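Long-range contacts in transcriptional regulator, GntR family (Thermotoga maritima, PDB 3SXK), which probably regulates transcription by binding specific DNA sequences, the piece described here being its all-helical, metal-binding FCD domain: residues Glu5-Glu10 / Asp87-Leu92; Thr14-Glu19 / Glu124-Val129. The protein carries 3 engineered substitutions. One frame throughout, in Å; residues are numbered along the deposited sequence.

Contact 1: residues Glu5-Glu10 / Asp87-Leu92; sequences EKFIRE and DLVRHL. With ZN (zinc ion), chain E.
Ile8 and Leu92 reach toward each other tip to tip, joining the start of helix 5-25 to the C-terminal end of helix 73-91. From CB, Ile8 sends its two branches to different neighbours. CG2 leans on Val89 CG1 at 4.2 Å, where the two backbones come nearest. CG1 stands anti to the carbonyl carbon (chi1 -70°), which puts both Ile8 CG1 and CD1 against Leu92 CD1, each at 3.8 Å; Thr133 and Leu137 also touch this side chain. Phe7 takes the other branch of Val89: its ring atom CE2 lies 3.9 Å from Val89 CG2, and the two side chains slide past each other in opposite directions. Leu88 CD2 adds a looser touch, 4.3 Å from the same Phe7 CE2. Asp87 serves both Arg90, through OD1, and His91, whose ND1 donates to Asp87 O at 2.8 Å; Arg90 has a second partner in Asp59. NE2 of His91 binds a zinc ion that also carries two waters. Between the two segments, then, the chemistry is purely apolar: methyl groups and the Phe7 ring hold the helices together, while ion pairs and zinc are carried within each helix, away from the apolar interface.

Contact 2: residues Thr14-Glu19 / Glu124-Val129; sequences TRIMME and EHLKNV. With ZN (zinc ion), chain D; SO4 (sulfate ion), chain C.
Helices 14-19 and 124-129 run nearly antiparallel, 168° between their directions, with axes 10.3 Å apart and Ile16 abreast of Leu126. Leu126 is the wedge between them. Its CD1 packs 3.7 Å from Ile16 CG1 as the two chains slide past each other in opposite directions, and CD2 sits over the centre of the Arg15 guanidinium face, 3.7 Å from Arg15 CZ. At the outer edge Ile16 CD1 crosses the aliphatic part of Lys127, which bends at chi2 and chi3 to bring CD against it; the ammonium end goes on to Glu130. This antiparallel pair belongs to the helical bundle of the FCD domain, whose metal site opens beside it: His125 NE2 binds zinc at 2.1 Å, along with His63, His103 and O3 of a sulfate, probably from the crystallisation liquor. Arg15 faces that anion. Bent at chi3 (68°), its chain turns the guanidinium so that NH1 gives a bond to sulfate O2 at 2.9 Å and NH2 one to sulfate O1 at 3.1 Å. The neighbouring edge, NE and again NH2, grips a single carboxylate oxygen side-on, with Arg15 NE 2.9 Å from Glu19 OE2; NH2 thus serves both sulfate and Glu19. Such a clamp fixes the plane on which Leu126 rests. Replaced by an alanine, Arg15 would probably leave the zinc-bound sulfate without these donors, Glu19 without its countercharge and Leu126 CD2 without the flat surface beneath it. Glu19 is a second-shell residue as well: OE2 also bonds Tyr79 OH, while OE1 pairs with ND1 of the zinc ligand His63, which probably orients that ring. Glu102 OE1 likewise bonds His125 ND1.

How the contacts relate
Both contacts draw on helix 5-25, whose N-terminal end meets the C-terminal end of helix 73-91 in contact 1 and which meets helix 115-135 about two turns further on in contact 2; their centres lie 12 Å apart. Contact 1 is the more peripheral, partly buried, and its helices cross steeply at 114°. Contact 2 is buried, close to the centre of the chain, and nearly antiparallel. Each includes a zinc-binding histidine, but in contact 1 the metal lies away from the apolar interface, whereas in contact 2 an arginine from the facing helix reaches the sulfate on the metal. Both also touch the second subunit, through polar bonds around contact 1 and through apolar packing around contact 2.

Contact 1: residues Glu5-Glu10 / Asp87-Leu92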
loop_
_atom_site.group_PDB
_atom_site.type_symbol
_atom_site.label_atom_id
_atom_site.label_comp_id
_atom_site.label_asym_id
_atom_site.label_seq_id
_atom_site.Cartn_x
_atom_site.Cartn_y
_atom_site.Cartn_z
ATOM N N GLU A 5 -1.464 -13.479 -16.760
ATOM C CA GLU A 5 -0.818 -12.213 -16.698
ATOM C C GLU A 5 -1.420 -11.280 -15.658
ATOM O O GLU A 5 -0.680 -10.636 -14.913
ATOM C CB GLU A 5 -0.830 -11.529 -18.050
ATOM C CG GLU A 5 -0.216 -10.186 -17.993
ATOM C CD GLU A 5 0.143 -9.667 -19.353
ATOM O OE1 GLU A 5 0.055 -10.460 -20.324
ATOM O OE2 GLU A 5 0.510 -8.478 -19.444
ATOM N N LYS A 6 -2.753 -11.225 -15.591
ATOM C CA LYS A 6 -3.409 -10.318 -14.670
ATOM C C LYS A 6 -3.110 -10.713 -13.222
ATOM O O LYS A 6 -2.799 -9.858 -12.361
ATOM C CB LYS A 6 -4.911 -10.289 -14.928
ATOM C CG LYS A 6 -5.649 -9.352 -13.923
ATOM C CD LYS A 6 -6.948 -8.742 -14.441
ATOM C CE LYS A 6 -7.526 -7.685 -13.442
ATOM N NZ LYS A 6 -6.517 -6.684 -12.865
ATOM N N PHE A 7 -3.149 -12.003 -12.949
ATOM C CA PHE A 7 -2.815 -12.531 -11.618
ATOM C C PHE A 7 -1.408 -12.075 -11.212
ATOM O O PHE A 7 -1.169 -11.602 -10.087
ATOM C CB PHE A 7 -2.935 -14.047 -11.629
ATOM C CG PHE A 7 -2.569 -14.715 -10.344
ATOM C CD1 PHE A 7 -3.515 -14.856 -9.348
ATOM C CD2 PHE A 7 -1.306 -15.265 -10.161
ATOM C CE1 PHE A 7 -3.216 -15.488 -8.151
ATOM C CE2 PHE A 7 -1.019 -15.909 -8.952
ATOM C CZ PHE A 7 -1.973 -16.004 -7.948
ATOM N N ILE A 8 -0.468 -12.168 -12.137
ATOM C CA ILE A 8 0.902 -11.814 -11.879
ATOM C C ILE A 8 1.053 -10.318 -11.647
ATOM O O ILE A 8 1.675 -9.865 -10.671
ATOM C CB ILE A 8 1.810 -12.269 -13.060
ATOM C CG1 ILE A 8 1.873 -13.788 -13.040
ATOM C CG2 ILE A 8 3.195 -11.648 -12.957
ATOM C CD1 ILE A 8 2.291 -14.416 -14.417
ATOM N N ARG A 9 0.505 -9.534 -12.556
ATOM C CA ARG A 9 0.585 -8.082 -12.461
ATOM C C ARG A 9 -0.082 -7.585 -11.169
ATOM O O ARG A 9 0.448 -6.688 -10.506
ATOM C CB ARG A 9 -0.076 -7.427 -13.665
ATOM C CG ARG A 9 0.718 -7.634 -14.965
ATOM C CD ARG A 9 0.403 -6.546 -15.967
ATOM N NE ARG A 9 1.002 -6.790 -17.271
ATOM C CZ ARG A 9 2.258 -6.505 -17.604
ATOM N NH1 ARG A 9 3.100 -5.969 -16.720
ATOM N NH2 ARG A 9 2.676 -6.765 -18.840
ATOM N N GLU A 10 -1.189 -8.192 -10.786
ATOM C CA GLU A 10 -1.870 -7.753 -9.557
ATOM C C GLU A 10 -0.981 -8.023 -8.329
ATOM O O GLU A 10 -0.971 -7.220 -7.348
ATOM C CB GLU A 10 -3.196 -8.464 -9.367
ATOM C CG GLU A 10 -4.311 -8.026 -10.276
ATOM C CD GLU A 10 -5.604 -8.732 -9.915
ATOM O OE1 GLU A 10 -5.536 -9.708 -9.124
ATOM O OE2 GLU A 10 -6.639 -8.391 -10.491
ATOM N N ASP A 87 4.951 -15.937 -3.226
ATOM C CA ASP A 87 5.957 -17.030 -3.276
ATOM C C ASP A 87 5.681 -17.812 -4.563
ATOM O O ASP A 87 6.643 -18.177 -5.261
ATOM C CB ASP A 87 5.821 -17.896 -2.013
ATOM C CG ASP A 87 7.002 -18.834 -1.755
ATOM O OD1 ASP A 87 8.032 -18.684 -2.399
ATOM O OD2 ASP A 87 6.800 -19.669 -0.852
ATOM N N LEU A 88 4.411 -18.020 -4.925
ATOM C CA LEU A 88 4.065 -18.681 -6.207
ATOM C C LEU A 88 4.636 -17.884 -7.364
ATOM O O LEU A 88 5.342 -18.398 -8.212
ATOM C CB LEU A 88 2.564 -18.842 -6.375
ATOM C CG LEU A 88 1.970 -19.494 -7.627
ATOM C CD1 LEU A 88 0.540 -19.793 -7.470
ATOM C CD2 LEU A 88 2.180 -18.740 -8.918
ATOM N N VAL A 89 4.353 -16.592 -7.381
ATOM C CA VAL A 89 4.769 -15.765 -8.492
ATOM C C VAL A 89 6.288 -15.714 -8.609
ATOM O O VAL A 89 6.842 -15.765 -9.728
ATOM C CB VAL A 89 4.103 -14.373 -8.435
ATOM C CG1 VAL A 89 4.713 -13.412 -9.434
ATOM C CG2 VAL A 89 2.595 -14.546 -8.656
ATOM N N ARG A 90 6.996 -15.634 -7.486
ATOM C CA ARG A 90 8.451 -15.596 -7.597
ATOM C C ARG A 90 9.011 -16.893 -8.179
ATOM O O ARG A 90 10.061 -16.868 -8.849
ATOM C CB ARG A 90 9.133 -15.211 -6.297
ATOM C CG ARG A 90 9.152 -16.189 -5.251
ATOM C CD ARG A 90 9.827 -15.594 -3.955
ATOM N NE ARG A 90 9.835 -16.645 -2.949
ATOM C CZ ARG A 90 10.732 -16.809 -1.978
ATOM N NH1 ARG A 90 11.710 -15.943 -1.779
ATOM N NH2 ARG A 90 10.594 -17.800 -1.126
ATOM N N HIS A 91 8.306 -17.973 -7.950
ATOM C CA HIS A 91 8.773 -19.276 -8.436
ATOM C C HIS A 91 8.487 -19.504 -9.921
ATOM O O HIS A 91 8.949 -20.520 -10.517
ATOM C CB HIS A 91 8.201 -20.429 -7.597
ATOM C CG HIS A 91 8.982 -20.690 -6.349
ATOM N ND1 HIS A 91 8.767 -20.009 -5.166
ATOM C CD2 HIS A 91 10.041 -21.507 -6.119
ATOM C CE1 HIS A 91 9.612 -20.438 -4.251
ATOM N NE2 HIS A 91 10.400 -21.334 -4.803
ATOM N N LEU A 92 7.725 -18.609 -10.538
ATOM C CA LEU A 92 7.329 -18.785 -11.933
ATOM C C LEU A 92 8.488 -18.645 -12.871
ATOM O O LEU A 92 8.470 -19.241 -13.943
ATOM C CB LEU A 92 6.253 -17.799 -12.354
ATOM C CG LEU A 92 4.873 -18.051 -11.775
ATOM C CD1 LEU A 92 3.958 -16.864 -12.098
ATOM C CD2 LEU A 92 4.230 -19.373 -12.252
HETATM ZN ZN ZN E . 11.915 -22.378 -3.996
HETATM O O HOH W 1 11.927 -21.069 -2.049
HETATM O O HOH W 2 13.816 -21.673 -4.855
#

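Contact 2: residues Thr14-Glu19 / Glu124-Val129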
loop_
_atom_site.group_PDB
_atom_site.type_symbol
_atom_site.label_atom_id
_atom_site.label_comp_id
_atom_site.label_asym_id
_atom_site.label_seq_id
_atom_site.Cartn_x
_atom_site.Cartn_y
_atom_site.Cartn_z
ATOM N N THR A 14 0.513 -5.048 -5.922
ATOM C CA THR A 14 0.274 -5.099 -4.488
ATOM C C THR A 14 1.552 -4.993 -3.679
ATOM O O THR A 14 1.599 -4.282 -2.658
ATOM C CB THR A 14 -0.558 -6.325 -4.096
ATOM O OG1 THR A 14 -1.787 -6.302 -4.836
ATOM C CG2 THR A 14 -0.880 -6.350 -2.600
ATOM N N ARG A 15 2.586 -5.705 -4.090
ATOM C CA ARG A 15 3.897 -5.643 -3.440
ATOM C C ARG A 15 4.488 -4.254 -3.534
ATOM O O ARG A 15 5.046 -3.752 -2.538
ATOM C CB ARG A 15 4.868 -6.646 -4.081
ATOM C CG ARG A 15 4.486 -8.091 -3.821
ATOM C CD ARG A 15 5.536 -9.045 -4.385
ATOM N NE ARG A 15 6.795 -8.965 -3.667
ATOM C CZ ARG A 15 7.908 -9.582 -4.021
ATOM N NH1 ARG A 15 7.912 -10.407 -5.060
ATOM N NH2 ARG A 15 9.002 -9.395 -3.322
ATOM N N ILE A 16 4.391 -3.613 -4.697
ATOM C CA ILE A 16 4.915 -2.249 -4.825
ATOM C C ILE A 16 4.182 -1.332 -3.839
ATOM O O ILE A 16 4.813 -0.580 -3.070
ATOM C CB ILE A 16 4.814 -1.759 -6.267
ATOM C CG1 ILE A 16 5.791 -2.508 -7.152
ATOM C CG2 ILE A 16 5.103 -0.254 -6.313
ATOM C CD1 ILE A 16 5.543 -2.271 -8.617
ATOM N N MET A 17 2.858 -1.406 -3.829
ATOM C CA MET A 17 2.055 -0.650 -2.859
ATOM C C MET A 17 2.513 -0.783 -1.402
ATOM O O MET A 17 2.731 0.240 -0.703
ATOM C CB MET A 17 0.582 -1.041 -2.993
ATOM C CG MET A 17 -0.378 -0.361 -1.990
ATOM S SD MET A 17 -2.049 -0.935 -2.095
ATOM C CE MET A 17 -1.865 -2.576 -1.408
ATOM N N MET A 18 2.677 -2.022 -0.961
ATOM C CA MET A 18 2.991 -2.303 0.419
ATOM C C MET A 18 4.454 -2.047 0.779
ATOM O O MET A 18 4.764 -1.353 1.760
ATOM C CB MET A 18 2.557 -3.710 0.801
ATOM C CG MET A 18 1.043 -3.899 0.741
ATOM S SD MET A 18 0.559 -5.572 1.140
ATOM C CE MET A 18 0.731 -5.518 2.833
ATOM N N GLU A 19 5.353 -2.637 -0.014
ATOM C CA GLU A 19 6.784 -2.611 0.289
ATOM C C GLU A 19 7.365 -1.207 0.111
ATOM O O GLU A 19 8.165 -0.787 0.902
ATOM C CB GLU A 19 7.580 -3.601 -0.579
ATOM C CG GLU A 19 7.189 -5.068 -0.387
ATOM C CD GLU A 19 8.043 -6.015 -1.190
ATOM O OE1 GLU A 19 9.212 -5.580 -1.478
ATOM O OE2 GLU A 19 7.632 -7.195 -1.475
ATOM N N GLU A 124 12.081 -0.411 -9.479
ATOM C CA GLU A 124 12.721 -0.957 -10.678
ATOM C C GLU A 124 12.885 -2.481 -10.585
ATOM O O GLU A 124 12.572 -3.218 -11.524
ATOM C CB GLU A 124 14.102 -0.306 -10.893
ATOM C CG GLU A 124 14.789 -0.789 -12.167
ATOM C CD GLU A 124 16.311 -0.618 -12.146
ATOM O OE1 GLU A 124 16.817 0.090 -11.230
ATOM O OE2 GLU A 124 16.983 -1.188 -13.062
ATOM N N HIS A 125 13.366 -2.962 -9.444
ATOM C CA HIS A 125 13.514 -4.399 -9.176
ATOM C C HIS A 125 12.193 -5.178 -9.354
ATOM O O HIS A 125 12.138 -6.173 -10.067
ATOM C CB HIS A 125 14.074 -4.563 -7.755
ATOM C CG HIS A 125 14.013 -5.949 -7.212
ATOM N ND1 HIS A 125 14.577 -7.047 -7.839
ATOM C CD2 HIS A 125 13.408 -6.426 -6.094
ATOM C CE1 HIS A 125 14.350 -8.129 -7.109
ATOM N NE2 HIS A 125 13.619 -7.785 -6.057
ATOM N N LEU A 126 11.126 -4.746 -8.678
ATOM C CA LEU A 126 9.851 -5.439 -8.792
ATOM C C LEU A 126 9.296 -5.366 -10.209
ATOM O O LEU A 126 8.784 -6.350 -10.700
ATOM C CB LEU A 126 8.847 -4.906 -7.768
ATOM C CG LEU A 126 9.192 -5.264 -6.311
ATOM C CD1 LEU A 126 8.339 -4.476 -5.286
ATOM C CD2 LEU A 126 9.110 -6.783 -6.069
ATOM N N LYS A 127 9.439 -4.235 -10.889
ATOM C CA LYS A 127 8.933 -4.093 -12.254
ATOM C C LYS A 127 9.768 -4.957 -13.227
ATOM O O LYS A 127 9.230 -5.481 -14.208
ATOM C CB LYS A 127 8.940 -2.605 -12.688
ATOM C CG LYS A 127 7.863 -1.718 -12.025
ATOM C CD LYS A 127 6.516 -2.384 -12.227
ATOM C CE LYS A 127 5.364 -1.547 -12.613
ATOM N NZ LYS A 127 4.066 -2.296 -12.631
ATOM N N ASN A 128 11.066 -5.118 -12.945
ATOM C CA ASN A 128 11.954 -5.929 -13.783
ATOM C C ASN A 128 11.574 -7.380 -13.623
ATOM O O ASN A 128 11.476 -8.122 -14.611
ATOM C CB ASN A 128 13.417 -5.759 -13.390
ATOM C CG ASN A 128 14.036 -4.487 -13.940
ATOM O OD1 ASN A 128 13.447 -3.770 -14.752
ATOM N ND2 ASN A 128 15.239 -4.206 -13.493
ATOM N N VAL A 129 11.288 -7.782 -12.394
ATOM C CA VAL A 129 10.884 -9.145 -12.114
ATOM C C VAL A 129 9.555 -9.435 -12.821
ATOM O O VAL A 129 9.399 -10.482 -13.443
ATOM C CB VAL A 129 10.732 -9.352 -10.579
ATOM C CG1 VAL A 129 9.951 -10.636 -10.275
ATOM C CG2 VAL A 129 12.092 -9.361 -9.907
HETATM ZN ZN ZN D . 13.469 -9.313 -4.599
HETATM S S SO4 C . 11.346 -11.332 -5.865
HETATM O O1 SO4 C . 10.830 -11.630 -4.468
HETATM O O2 SO4 C . 10.399 -10.527 -6.634
HETATM O O3 SO4 C . 12.769 -10.781 -5.867
HETATM O O4 SO4 C . 11.392 -12.519 -6.699
#